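Local coordinates for putative HAD-hydrolase YfnB (Bacillus subtilis, PDB 3ED5), which is a putative hydrolase of the HAD-like superfamily that probably acts as a 5'-nucleotidase, at residues A23-A26 with L27-L31; A76-E80 with Y81-A85; G87-L90 with E91-Y94; N126-S129 with H130-Y133. All coordinates share one frame; numbering follows the deposited sequence. Where two conformers were deposited one is given.

Interaction 1 of 4, residues A23-A26 with L27-L31; sequences AAEA and LALRL. With FMT (formic acid), chain H.
Successive turns of helix 21-35 meet here in a local contact, on the helical side of the molecule. Each carbonyl O of Ala23-Ala26 accepts a bond from the N four residues on; that from Leu29 N to Glu25 O is the shortest at 2.8 Å and the straightest (168° at the hydrogen). On the buried side Glu25 and Leu29 lie alongside each other and point the same way, with Leu29 CD1 3.9 Å from Glu25 CG. Leu29 holds CG opposite its own carbonyl carbon (chi1 -72°), which lays that atom back on the previous turn, 3.3 Å from Glu25 O. Helix 21-35 belongs to the helical cap inserted behind the first strand of the HAD core, and Tyr48 of helix 42-60 and Tyr94 of helix 87-98 pack on both side chains. With an alanine in place of Leu29, Glu25 CG and the two tyrosines would probably lose a shared apolar partner, leaving a gap between three helices. On the outer side Arg30 bends at chi3 (49°) and gives NE to formic acid O2 at 2.8 Å, edge-on near the guanidinium plane; the formic acid carbon sits 3.6 Å from Leu27 CA. Arg30 NH2 forms a salt bridge with Glu34.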
ATOM      1  N   ALA A  23       2.305   9.037   7.572  1.00 32.38           N
ATOM      2  CA  ALA A  23       3.401   9.695   8.221  1.00 32.72           C
ATOM      3  C   ALA A  23       4.580   9.969   7.282  1.00 32.50           C
ATOM      4  O   ALA A  23       5.157  11.071   7.308  1.00 30.76           O
ATOM      5  CB  ALA A  23       3.848   8.932   9.488  1.00 32.33           C
ATOM      6  N   ALA A  24       4.972   8.958   6.507  1.00 31.33           N
ATOM      7  CA  ALA A  24       6.061   9.110   5.531  1.00 32.76           C
ATOM      8  C   ALA A  24       5.725  10.194   4.501  1.00 32.48           C
ATOM      9  O   ALA A  24       6.574  11.029   4.192  1.00 32.67           O
ATOM     10  CB  ALA A  24       6.364   7.769   4.814  1.00 32.34           C
ATOM     11  N   GLU A  25       4.491  10.165   3.992  1.00 32.02           N
ATOM     12  CA  GLU A  25       4.011  11.159   3.019  1.00 32.72           C
ATOM     13  C   GLU A  25       4.022  12.552   3.641  1.00 32.93           C
ATOM     14  O   GLU A  25       4.517  13.531   3.032  1.00 33.50           O
ATOM     15  CB  GLU A  25       2.593  10.803   2.555  1.00 32.45           C
ATOM     16  CG  GLU A  25       1.915  11.863   1.675  1.00 33.86           C
ATOM     17  CD  GLU A  25       0.521  11.452   1.297  1.00 36.75           C
ATOM     18  OE1 GLU A  25      -0.376  11.492   2.173  1.00 39.52           O
ATOM     19  OE2 GLU A  25       0.348  11.038   0.136  1.00 35.96           O
ATOM     20  N   ALA A  26       3.526  12.648   4.868  1.00 32.30           N
ATOM     21  CA  ALA A  26       3.451  13.986   5.506  1.00 32.67           C
ATOM     22  C   ALA A  26       4.832  14.626   5.644  1.00 33.73           C
ATOM     23  O   ALA A  26       5.006  15.833   5.386  1.00 33.59           O
ATOM     24  CB  ALA A  26       2.746  13.912   6.884  1.00 32.99           C
ATOM     25  N   LEU A  27       5.810  13.824   6.052  1.00 33.63           N
ATOM     26  CA  LEU A  27       7.179  14.306   6.221  1.00 33.80           C
ATOM     27  C   LEU A  27       7.778  14.679   4.865  1.00 32.98           C
ATOM     28  O   LEU A  27       8.372  15.757   4.709  1.00 33.65           O
ATOM     29  CB  LEU A  27       8.005  13.196   6.908  1.00 34.31           C
ATOM     30  CG  LEU A  27       9.516  13.347   7.124  1.00 36.29           C
ATOM     31  CD1 LEU A  27       9.813  14.595   7.904  1.00 39.41           C
ATOM     32  CD2 LEU A  27      10.056  12.070   7.786  1.00 41.50           C
ATOM     33  N   ALA A  28       7.605  13.800   3.877  1.00 32.53           N
ATOM     34  CA  ALA A  28       8.185  14.016   2.549  1.00 32.42           C
ATOM     35  C   ALA A  28       7.611  15.242   1.852  1.00 32.42           C
ATOM     36  O   ALA A  28       8.355  15.995   1.193  1.00 33.37           O
ATOM     37  CB  ALA A  28       7.996  12.775   1.655  1.00 31.80           C
ATOM     38  N   LEU A  29       6.308  15.460   1.994  1.00 32.22           N
ATOM     39  CA  LEU A  29       5.692  16.686   1.444  1.00 32.27           C
ATOM     40  C   LEU A  29       6.245  17.942   2.137  1.00 32.41           C
ATOM     41  O   LEU A  29       6.620  18.928   1.471  1.00 33.21           O
ATOM     42  CB  LEU A  29       4.170  16.649   1.621  1.00 32.11           C
ATOM     43  CG  LEU A  29       3.355  15.688   0.758  1.00 32.89           C
ATOM     44  CD1 LEU A  29       1.920  15.764   1.206  1.00 33.71           C
ATOM     45  CD2 LEU A  29       3.466  16.072  -0.765  1.00 35.37           C
ATOM     46  N   ARG A  30       6.329  17.898   3.463  1.00 32.32           N
ATOM     47  CA  ARG A  30       6.886  19.051   4.205  1.00 32.46           C
ATOM     48  C   ARG A  30       8.284  19.360   3.695  1.00 32.67           C
ATOM     49  O   ARG A  30       8.603  20.512   3.415  1.00 32.18           O
ATOM     50  CB  ARG A  30       6.912  18.831   5.714  1.00 32.44           C
ATOM     51  CG  ARG A  30       7.339  20.133   6.465  1.00 34.92           C
ATOM     52  CD  ARG A  30       7.391  19.967   7.982  1.00 37.53           C
ATOM     53  NE  ARG A  30       8.129  18.785   8.460  1.00 41.83           N
ATOM     54  CZ  ARG A  30       9.430  18.800   8.773  1.00 44.68           C
ATOM     55  NH1 ARG A  30      10.027  17.712   9.236  1.00 46.14           N
ATOM     56  NH2 ARG A  30      10.145  19.916   8.635  1.00 43.59           N
ATOM     57  N   LEU A  31       9.121  18.322   3.576  1.00 32.44           N
ATOM     58  CA  LEU A  31      10.520  18.514   3.167  1.00 33.10           C
ATOM     59  C   LEU A  31      10.650  18.950   1.707  1.00 32.81           C
ATOM     60  O   LEU A  31      11.522  19.771   1.374  1.00 33.67           O
ATOM     61  CB  LEU A  31      11.352  17.258   3.447  1.00 32.62           C
ATOM     62  CG  LEU A  31      11.470  16.917   4.931  1.00 33.91           C
ATOM     63  CD1 LEU A  31      12.273  15.655   5.102  1.00 34.25           C
ATOM     64  CD2 LEU A  31      12.113  18.055   5.722  1.00 35.03           C
TER
HETATM   65  C   FMT H 242       5.527  15.872   8.995  1.00 49.36           C
HETATM   66  O1  FMT H 242       5.969  14.947   9.679  1.00 48.65           O
HETATM   67  O2  FMT H 242       6.052  16.986   8.915  1.00 49.74           O

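Interaction 2 of 4, residues A76-E80 with Y81-A85; sequences ALLKE and YGYEA
A Schellman motif ends helix 66-80: Tyr83 N bonds Leu78 O and Gly82 N bonds Lys79 O, each at 3.0 Å, with both donors lying above the carbonyl planes. Gly82 is the C-prime residue; at its positive phi of 88° a side chain would collide with the carbonyl O of Tyr81, so the position needs glycine. Leu78 O also takes a weak bond from Tyr81 N, and Lys79 CA makes a C-H...O contact with Tyr83 O at 3.3 Å. The apolar part is Leu78, whose CB lies 4.0 Å from Tyr83 CB and equally far from Ala85 CB. Tyr83 CG is anti to its carbonyl carbon (chi1 -57°), which puts the ring beside Leu78 O; that oxygen lies at the ring edge, in its plane. Tyr81 folds the other way, along the helix: CD1 approaches Leu77 O at 3.2 Å by the ring edge, and CE1 meets Leu77 CD1 at 4.0 Å. Glu80 runs beside this ring, its carboxylate plane turned 85° from it. A water bonded to Lys79 O may also bridge to Glu84, less certainly because Glu84 has two conformers. Such backbone bonds, with an apolar contact between Leu78 and Tyr83, are typical of the Schellman motif at a helix C terminus.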
ATOM      1  N   ALA A  76       1.046  18.992 -11.745  1.00 33.85           N
ATOM      2  CA  ALA A  76      -0.415  19.294 -11.756  1.00 32.51           C
ATOM      3  C   ALA A  76      -0.795  20.192 -10.580  1.00 30.37           C
ATOM      4  O   ALA A  76      -1.547  21.165 -10.743  1.00 31.36           O
ATOM      5  CB  ALA A  76      -1.240  18.007 -11.717  1.00 32.69           C
ATOM      6  N   LEU A  77      -0.262  19.885  -9.399  1.00 29.22           N
ATOM      7  CA  LEU A  77      -0.557  20.708  -8.218  1.00 28.78           C
ATOM      8  C   LEU A  77       0.054  22.101  -8.347  1.00 28.73           C
ATOM      9  O   LEU A  77      -0.667  23.127  -8.283  1.00 26.79           O
ATOM     10  CB  LEU A  77      -0.010  20.019  -6.963  1.00 29.23           C
ATOM     11  CG  LEU A  77      -0.204  20.783  -5.653  1.00 29.23           C
ATOM     12  CD1 LEU A  77      -1.688  20.807  -5.263  1.00 32.31           C
ATOM     13  CD2 LEU A  77       0.686  20.138  -4.565  1.00 34.28           C
ATOM     14  N   LEU A  78       1.374  22.176  -8.540  1.00 28.28           N
ATOM     15  CA  LEU A  78       2.016  23.507  -8.521  0.50 28.33           C
ATOM     16  C   LEU A  78       1.624  24.397  -9.686  1.00 27.69           C
ATOM     17  O   LEU A  78       1.517  25.621  -9.518  1.00 27.19           O
ATOM     18  CB  LEU A  78       3.546  23.401  -8.387  0.50 28.98           C
ATOM     19  CG  LEU A  78       4.015  22.748  -7.080  0.50 30.13           C
ATOM     20  CD1 LEU A  78       5.510  22.517  -7.090  0.50 31.42           C
ATOM     21  CD2 LEU A  78       3.608  23.562  -5.874  0.50 30.80           C
ATOM     22  N   LYS A  79       1.372  23.820 -10.857  1.00 27.39           N
ATOM     23  CA  LYS A  79       0.955  24.631 -12.029  1.00 28.25           C
ATOM     24  C   LYS A  79      -0.336  25.462 -11.807  1.00 26.97           C
ATOM     25  O   LYS A  79      -0.413  26.644 -12.211  1.00 26.80           O
ATOM     26  CB  LYS A  79       0.803  23.735 -13.268  1.00 28.52           C
ATOM     27  CG  LYS A  79       0.606  24.481 -14.583  1.00 34.61           C
ATOM     28  CD  LYS A  79       0.052  23.555 -15.665  1.00 42.22           C
ATOM     29  CE  LYS A  79       0.961  22.397 -15.978  1.00 46.89           C
ATOM     30  NZ  LYS A  79       0.158  21.371 -16.730  1.00 51.37           N
ATOM     31  N   GLU A  80      -1.300  24.889 -11.079  1.00 27.47           N
ATOM     32  CA  GLU A  80      -2.579  25.559 -10.879  1.00 27.74           C
ATOM     33  C   GLU A  80      -2.480  26.640  -9.794  1.00 27.90           C
ATOM     34  O   GLU A  80      -3.330  27.529  -9.713  1.00 27.13           O
ATOM     35  CB  GLU A  80      -3.685  24.530 -10.585  1.00 28.35           C
ATOM     36  CG  GLU A  80      -3.651  23.953  -9.207  1.00 28.22           C
ATOM     37  CD  GLU A  80      -4.871  23.031  -8.932  1.00 31.64           C
ATOM     38  OE1 GLU A  80      -4.857  22.318  -7.909  1.00 29.98           O
ATOM     39  OE2 GLU A  80      -5.832  23.073  -9.715  1.00 34.36           O
ATOM     40  N   TYR A  81      -1.416  26.566  -8.992  1.00 29.23           N
ATOM     41  CA  TYR A  81      -1.035  27.633  -8.038  1.00 31.71           C
ATOM     42  C   TYR A  81      -0.021  28.615  -8.646  1.00 33.25           C
ATOM     43  O   TYR A  81       0.511  29.503  -7.947  1.00 35.39           O
ATOM     44  CB  TYR A  81      -0.585  27.025  -6.679  1.00 32.24           C
ATOM     45  CG  TYR A  81      -1.766  26.386  -5.950  1.00 32.38           C
ATOM     46  CD1 TYR A  81      -2.055  25.022  -6.066  1.00 32.09           C
ATOM     47  CD2 TYR A  81      -2.656  27.189  -5.215  1.00 34.40           C
ATOM     48  CE1 TYR A  81      -3.178  24.483  -5.451  1.00 33.19           C
ATOM     49  CE2 TYR A  81      -3.762  26.649  -4.583  1.00 31.53           C
ATOM     50  CZ  TYR A  81      -4.024  25.319  -4.700  1.00 33.82           C
ATOM     51  OH  TYR A  81      -5.151  24.849  -4.058  1.00 38.59           O
ATOM     52  N   GLY A  82       0.185  28.522  -9.959  1.00 33.55           N
ATOM     53  CA  GLY A  82       0.942  29.535 -10.716  1.00 36.77           C
ATOM     54  C   GLY A  82       2.448  29.326 -10.800  1.00 38.47           C
ATOM     55  O   GLY A  82       3.171  30.237 -11.222  1.00 39.49           O
ATOM     56  N   TYR A  83       2.931  28.154 -10.385  1.00 38.76           N
ATOM     57  CA  TYR A  83       4.365  27.820 -10.449  1.00 40.48           C
ATOM     58  C   TYR A  83       4.678  26.951 -11.664  1.00 42.14           C
ATOM     59  O   TYR A  83       3.995  25.935 -11.897  1.00 43.06           O
ATOM     60  CB  TYR A  83       4.828  27.061  -9.190  1.00 40.05           C
ATOM     61  CG  TYR A  83       4.591  27.748  -7.849  1.00 40.10           C
ATOM     62  CD1 TYR A  83       5.529  28.654  -7.315  1.00 40.48           C
ATOM     63  CD2 TYR A  83       3.445  27.480  -7.098  1.00 38.39           C
ATOM     64  CE1 TYR A  83       5.306  29.269  -6.066  1.00 39.55           C
ATOM     65  CE2 TYR A  83       3.215  28.081  -5.860  1.00 38.70           C
ATOM     66  CZ  TYR A  83       4.152  28.981  -5.352  1.00 41.86           C
ATOM     67  OH  TYR A  83       3.912  29.569  -4.130  1.00 40.82           O
ATOM     68  N   GLU A  84       5.719  27.315 -12.424  1.00 42.92           N
ATOM     69  CA  GLU A  84       6.218  26.466 -13.505  0.50 43.60           C
ATOM     70  C   GLU A  84       7.189  25.458 -12.890  1.00 44.01           C
ATOM     71  O   GLU A  84       8.269  25.839 -12.409  1.00 45.57           O
ATOM     72  CB  GLU A  84       6.881  27.300 -14.613  0.50 44.19           C
ATOM     73  CG  GLU A  84       5.907  27.744 -15.707  0.50 44.54           C
ATOM     74  CD  GLU A  84       4.576  28.212 -15.149  0.50 45.96           C
ATOM     75  OE1 GLU A  84       4.484  29.385 -14.737  0.50 45.74           O
ATOM     76  OE2 GLU A  84       3.623  27.399 -15.121  0.50 47.11           O
ATOM     77  N   ALA A  85       6.788  24.194 -12.906  1.00 43.16           N
ATOM     78  CA  ALA A  85       7.412  23.125 -12.155  1.00 42.21           C
ATOM     79  C   ALA A  85       7.723  21.933 -13.041  1.00 40.70           C
ATOM     80  O   ALA A  85       6.929  21.549 -13.906  1.00 40.49           O
ATOM     81  CB  ALA A  85       6.456  22.690 -11.070  1.00 42.63           C
TER
HETATM   82  O   HOH W   1       1.047  27.762 -14.118  1.00 38.27           O

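Interaction 3 of 4, residues G87-L90 with E91-Y94; sequences GALL and EQKY
Leu89 lays its CD1 branch against the amide of Gln92 and the CE methylene of Lys93, 3.8 Å from Gln92 NE2 and 4.0 Å from Lys93 CE. With CG opposite the backbone N (chi1 172°), its end leans along the helix although its CB points away from residues 91-94. Lys93 crosses it obliquely: CG passes 3.6 Å from Leu89 O, the chain stays extended as far as CE, and a bend at the last torsion carries NZ to a salt bridge with Asp35, at the end of helix 21-35. The aliphatic part of the lysine thus packs on leucine while its charge is paired beyond. This is the opening of helix 87-98, one of the helices of the HAD cap, where regular bonds link each of Gly87-Leu90 to the residue four places on, the straightest being Tyr94 N to Leu90 O at 2.9 Å and 169°. Leu89 N bonds Asp86 OD1, just before the helix. Glu91 leaves from the side turned to helix 66-80. Its CB rests 3.3 Å from Gly87 O, and a bend at chi2 brings the buried carboxylate between two arginines, with OE1 in a salt bridge to Arg73 and OE2 in one to Arg95. Such paired positive charges would be expected to keep it ionised. Tyr94 reaches away from the contact, its ring meeting that of Phe74 with planes about 55° apart.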
ATOM      1  N   GLY A  87       7.745  18.306 -13.154  1.00 35.14           N
ATOM      2  CA  GLY A  87       7.077  17.270 -12.354  1.00 34.90           C
ATOM      3  C   GLY A  87       7.996  16.103 -12.053  1.00 34.08           C
ATOM      4  O   GLY A  87       7.942  15.522 -10.948  1.00 34.99           O
ATOM      5  N   ALA A  88       8.852  15.753 -13.007  1.00 33.87           N
ATOM      6  CA  ALA A  88       9.809  14.627 -12.781  1.00 34.01           C
ATOM      7  C   ALA A  88      10.912  14.956 -11.759  1.00 34.31           C
ATOM      8  O   ALA A  88      11.289  14.108 -10.911  1.00 34.62           O
ATOM      9  CB  ALA A  88      10.416  14.141 -14.101  1.00 34.27           C
ATOM     10  N   LEU A  89      11.423  16.183 -11.829  1.00 33.68           N
ATOM     11  CA  LEU A  89      12.413  16.654 -10.872  1.00 34.12           C
ATOM     12  C   LEU A  89      11.811  16.740  -9.448  1.00 33.54           C
ATOM     13  O   LEU A  89      12.467  16.326  -8.462  1.00 33.09           O
ATOM     14  CB  LEU A  89      13.037  17.994 -11.338  1.00 35.08           C
ATOM     15  CG  LEU A  89      13.962  18.742 -10.359  1.00 38.93           C
ATOM     16  CD1 LEU A  89      15.280  18.015 -10.115  1.00 44.32           C
ATOM     17  CD2 LEU A  89      14.244  20.154 -10.868  1.00 41.15           C
ATOM     18  N   LEU A  90      10.565  17.223  -9.342  1.00 32.43           N
ATOM     19  CA  LEU A  90       9.934  17.370  -8.036  1.00 32.85           C
ATOM     20  C   LEU A  90       9.693  15.987  -7.434  1.00 33.45           C
ATOM     21  O   LEU A  90       9.914  15.755  -6.236  1.00 32.17           O
ATOM     22  CB  LEU A  90       8.627  18.172  -8.130  1.00 32.96           C
ATOM     23  CG  LEU A  90       8.767  19.684  -8.332  1.00 34.25           C
ATOM     24  CD1 LEU A  90       7.428  20.184  -8.860  1.00 35.15           C
ATOM     25  CD2 LEU A  90       9.152  20.384  -7.029  1.00 37.97           C
ATOM     26  N   GLU A  91       9.292  15.060  -8.300  1.00 32.22           N
ATOM     27  CA  GLU A  91       9.041  13.683  -7.856  1.00 32.12           C
ATOM     28  C   GLU A  91      10.337  13.016  -7.381  1.00 32.05           C
ATOM     29  O   GLU A  91      10.343  12.335  -6.351  1.00 32.27           O
ATOM     30  CB  GLU A  91       8.387  12.894  -8.972  1.00 30.98           C
ATOM     31  CG  GLU A  91       8.474  11.320  -8.836  1.00 29.85           C
ATOM     32  CD  GLU A  91       7.768  10.765  -7.579  1.00 31.92           C
ATOM     33  OE1 GLU A  91       6.920  11.428  -6.933  1.00 30.90           O
ATOM     34  OE2 GLU A  91       8.034   9.569  -7.263  1.00 32.88           O
ATOM     35  N   GLN A  92      11.431  13.233  -8.102  1.00 32.02           N
ATOM     36  CA  GLN A  92      12.700  12.673  -7.690  1.00 33.60           C
ATOM     37  C   GLN A  92      13.083  13.171  -6.282  1.00 32.83           C
ATOM     38  O   GLN A  92      13.563  12.389  -5.441  1.00 31.97           O
ATOM     39  CB  GLN A  92      13.731  13.032  -8.748  1.00 35.03           C
ATOM     40  CG  GLN A  92      15.166  12.751  -8.448  1.00 40.30           C
ATOM     41  CD  GLN A  92      16.037  13.330  -9.579  1.00 47.62           C
ATOM     42  OE1 GLN A  92      16.132  12.748 -10.661  1.00 51.94           O
ATOM     43  NE2 GLN A  92      16.636  14.502  -9.340  1.00 48.30           N
ATOM     44  N   LYS A  93      12.847  14.462  -6.005  1.00 31.89           N
ATOM     45  CA  LYS A  93      13.159  15.011  -4.666  1.00 32.14           C
ATOM     46  C   LYS A  93      12.236  14.442  -3.582  1.00 31.74           C
ATOM     47  O   LYS A  93      12.676  14.036  -2.503  1.00 32.26           O
ATOM     48  CB  LYS A  93      13.085  16.558  -4.673  1.00 33.45           C
ATOM     49  CG  LYS A  93      14.188  17.203  -5.479  1.00 34.31           C
ATOM     50  CD  LYS A  93      13.896  18.693  -5.677  1.00 41.30           C
ATOM     51  CE  LYS A  93      15.027  19.401  -6.391  1.00 42.94           C
ATOM     52  NZ  LYS A  93      15.755  20.337  -5.489  1.00 46.30           N
ATOM     53  N   TYR A  94      10.946  14.413  -3.885  1.00 30.88           N
ATOM     54  CA  TYR A  94       9.948  13.858  -3.007  1.00 31.34           C
ATOM     55  C   TYR A  94      10.273  12.399  -2.686  1.00 31.11           C
ATOM     56  O   TYR A  94      10.192  11.953  -1.511  1.00 31.59           O
ATOM     57  CB  TYR A  94       8.613  13.870  -3.741  1.00 32.04           C
ATOM     58  CG  TYR A  94       7.494  13.285  -2.935  1.00 33.48           C
ATOM     59  CD1 TYR A  94       7.044  13.942  -1.810  1.00 35.67           C
ATOM     60  CD2 TYR A  94       6.879  12.075  -3.301  1.00 33.34           C
ATOM     61  CE1 TYR A  94       5.994  13.469  -1.062  1.00 32.96           C
ATOM     62  CE2 TYR A  94       5.777  11.578  -2.538  1.00 34.19           C
ATOM     63  CZ  TYR A  94       5.372  12.303  -1.406  1.00 35.24           C
ATOM     64  OH  TYR A  94       4.336  11.945  -0.580  1.00 41.20           O
TER

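Interaction 4 of 4, residues N126-S129 with H130-Y133; sequences NGVS and HTQY. With FMT (formic acid), chain C.
Residues 126-128 form a loop that passes into helix 129-138, with Val128 at the N-cap position. Its carbonyl O takes the bond from Gln132 N at 3.0 Å, and Ser129 O takes one from Tyr133 N at 2.9 Å that is almost straight (175° at the hydrogen). Gln132 folds back over the loop: chi1 of -59° puts CG 3.3 Å from Val128 O, and the bend at chi2 then turns the amide back so that NE2 is 3.9 Å from Gly127 CA. A CB on Gly127 would clash with that amide nitrogen, which bonds Thr125 OG1 and Asp15 OD2. Thr131 sets OG1 against the Val128 side chain, 3.7 Å from CB, while it bonds Glu99 and Arg95. Ser129 extends OG beside the Tyr133 ring, 3.5 Å from CD1, and Ser129 O meets the ring at its edge. Asn126 N bonds formic acid O2 at 2.9 Å, and its ND2 bonds the carbonyl O of Lys158; an alanine in place of Asn126 would probably leave that carbonyl without this donor and the loop less firmly tied to the segment around Lys158. Thr125 lies where HAD enzymes carry their motif II threonine or serine, and the side chain of Gln132 is about 6 Å from that of Asp13, the nucleophile by similarity. The turn joins strand 120-125 to helix 129-138, with Ser129 and Tyr133 packed on strand 147-150 and Asn126 touching helix 42-60.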
ATOM      1  N   ASN A 126       1.624  -2.129  -5.107  1.00 31.10           N
ATOM      2  CA  ASN A 126       1.734  -1.337  -6.343  1.00 32.75           C
ATOM      3  C   ASN A 126       2.804  -0.225  -6.187  1.00 32.15           C
ATOM      4  O   ASN A 126       3.083   0.511  -7.136  1.00 32.69           O
ATOM      5  CB  ASN A 126       0.405  -0.617  -6.642  1.00 31.93           C
ATOM      6  CG  ASN A 126      -0.618  -1.511  -7.277  1.00 33.97           C
ATOM      7  OD1 ASN A 126      -0.336  -2.679  -7.598  1.00 33.23           O
ATOM      8  ND2 ASN A 126      -1.815  -0.988  -7.458  1.00 31.24           N
ATOM      9  N   GLY A 127       3.396  -0.122  -5.002  1.00 32.67           N
ATOM     10  CA  GLY A 127       4.422   0.903  -4.735  1.00 32.84           C
ATOM     11  C   GLY A 127       5.700   0.703  -5.532  1.00 33.39           C
ATOM     12  O   GLY A 127       6.025  -0.388  -5.958  1.00 33.13           O
ATOM     13  N   VAL A 128       6.458   1.767  -5.718  1.00 32.07           N
ATOM     14  CA  VAL A 128       7.756   1.664  -6.387  1.00 33.19           C
ATOM     15  C   VAL A 128       8.648   0.620  -5.682  1.00 33.76           C
ATOM     16  O   VAL A 128       8.828   0.680  -4.448  1.00 33.83           O
ATOM     17  CB  VAL A 128       8.425   3.027  -6.446  1.00 34.06           C
ATOM     18  CG1 VAL A 128       9.875   2.920  -7.001  1.00 34.43           C
ATOM     19  CG2 VAL A 128       7.551   3.947  -7.306  1.00 34.61           C
ATOM     20  N   SER A 129       9.205  -0.313  -6.467  1.00 32.18           N
ATOM     21  CA  SER A 129       9.916  -1.445  -5.862  1.00 33.70           C
ATOM     22  C   SER A 129      11.045  -0.977  -4.930  1.00 33.42           C
ATOM     23  O   SER A 129      11.110  -1.391  -3.771  1.00 33.14           O
ATOM     24  CB  SER A 129      10.479  -2.391  -6.932  1.00 33.64           C
ATOM     25  OG  SER A 129      10.966  -3.534  -6.251  1.00 37.07           O
ATOM     26  N   HIS A 130      11.901  -0.073  -5.430  1.00 33.36           N
ATOM     27  CA  HIS A 130      13.011   0.383  -4.604  1.00 33.98           C
ATOM     28  C   HIS A 130      12.525   0.949  -3.265  1.00 32.71           C
ATOM     29  O   HIS A 130      13.137   0.707  -2.214  1.00 31.93           O
ATOM     30  CB  HIS A 130      13.844   1.442  -5.325  1.00 35.42           C
ATOM     31  CG  HIS A 130      15.089   1.773  -4.582  1.00 39.69           C
ATOM     32  ND1 HIS A 130      15.263   2.972  -3.928  1.00 42.75           N
ATOM     33  CD2 HIS A 130      16.182   1.024  -4.304  1.00 42.97           C
ATOM     34  CE1 HIS A 130      16.437   2.970  -3.323  1.00 44.42           C
ATOM     35  NE2 HIS A 130      17.010   1.797  -3.527  1.00 47.72           N
ATOM     36  N   THR A 131      11.427   1.700  -3.326  1.00 31.57           N
ATOM     37  CA  THR A 131      10.876   2.386  -2.168  1.00 31.17           C
ATOM     38  C   THR A 131      10.367   1.379  -1.137  1.00 31.06           C
ATOM     39  O   THR A 131      10.616   1.520   0.068  1.00 30.75           O
ATOM     40  CB  THR A 131       9.731   3.319  -2.577  1.00 31.50           C
ATOM     41  OG1 THR A 131      10.244   4.322  -3.456  1.00 32.44           O
ATOM     42  CG2 THR A 131       9.127   4.000  -1.328  1.00 32.76           C
ATOM     43  N   GLN A 132       9.685   0.343  -1.617  1.00 31.02           N
ATOM     44  CA  GLN A 132       9.060  -0.606  -0.707  1.00 30.48           C
ATOM     45  C   GLN A 132      10.116  -1.502  -0.075  1.00 30.26           C
ATOM     46  O   GLN A 132      10.068  -1.747   1.144  1.00 30.09           O
ATOM     47  CB  GLN A 132       7.996  -1.428  -1.460  1.00 30.56           C
ATOM     48  CG  GLN A 132       6.826  -0.582  -2.117  1.00 31.73           C
ATOM     49  CD  GLN A 132       6.159   0.405  -1.157  1.00 33.54           C
ATOM     50  OE1 GLN A 132       6.793   1.356  -0.668  1.00 33.40           O
ATOM     51  NE2 GLN A 132       4.861   0.247  -0.960  1.00 31.54           N
ATOM     52  N   TYR A 133      11.074  -1.965  -0.881  1.00 30.33           N
ATOM     53  CA  TYR A 133      12.177  -2.773  -0.372  1.00 30.88           C
ATOM     54  C   TYR A 133      12.936  -1.988   0.719  1.00 30.74           C
ATOM     55  O   TYR A 133      13.220  -2.508   1.816  1.00 30.24           O
ATOM     56  CB  TYR A 133      13.149  -3.174  -1.490  1.00 30.75           C
ATOM     57  CG  TYR A 133      12.774  -4.492  -2.167  1.00 35.23           C
ATOM     58  CD1 TYR A 133      11.687  -4.586  -3.033  1.00 37.62           C
ATOM     59  CD2 TYR A 133      13.516  -5.646  -1.920  1.00 40.97           C
ATOM     60  CE1 TYR A 133      11.355  -5.813  -3.674  1.00 36.51           C
ATOM     61  CE2 TYR A 133      13.197  -6.874  -2.542  1.00 41.35           C
ATOM     62  CZ  TYR A 133      12.123  -6.941  -3.422  1.00 40.86           C
ATOM     63  OH  TYR A 133      11.815  -8.157  -4.028  1.00 42.09           O
TER
HETATM   64  C   FMT C 237      -1.511  -0.641  -3.383  1.00 34.01           C
HETATM   65  O1  FMT C 237      -1.295   0.535  -3.619  1.00 35.58           O
HETATM   66  O2  FMT C 237      -0.566  -1.429  -3.397  1.00 33.19           O

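Overall arrangement
From the N terminus the four contacts follow in series, none nested or crossed. Interaction 1 lies within helix 21-35, interaction 2 turns the chain out of helix 66-80, and interaction 3 starts helix 87-98 two residues later. These three belong to the helical cap. Leu90 of interaction 3 packs on Leu78 and Ala85 of interaction 2, while Tyr94 reaches Ala28 of interaction 1, so helix 87-98 touches both; interactions 1 and 2 themselves stay about 6 Å apart at their nearest atoms. Interaction 4 closes the strand-to-helix turn of the parallel-sheet core, about 17 Å from interaction 2 at the nearest atoms. Arg95 and Glu99 bridge the cap to Thr131.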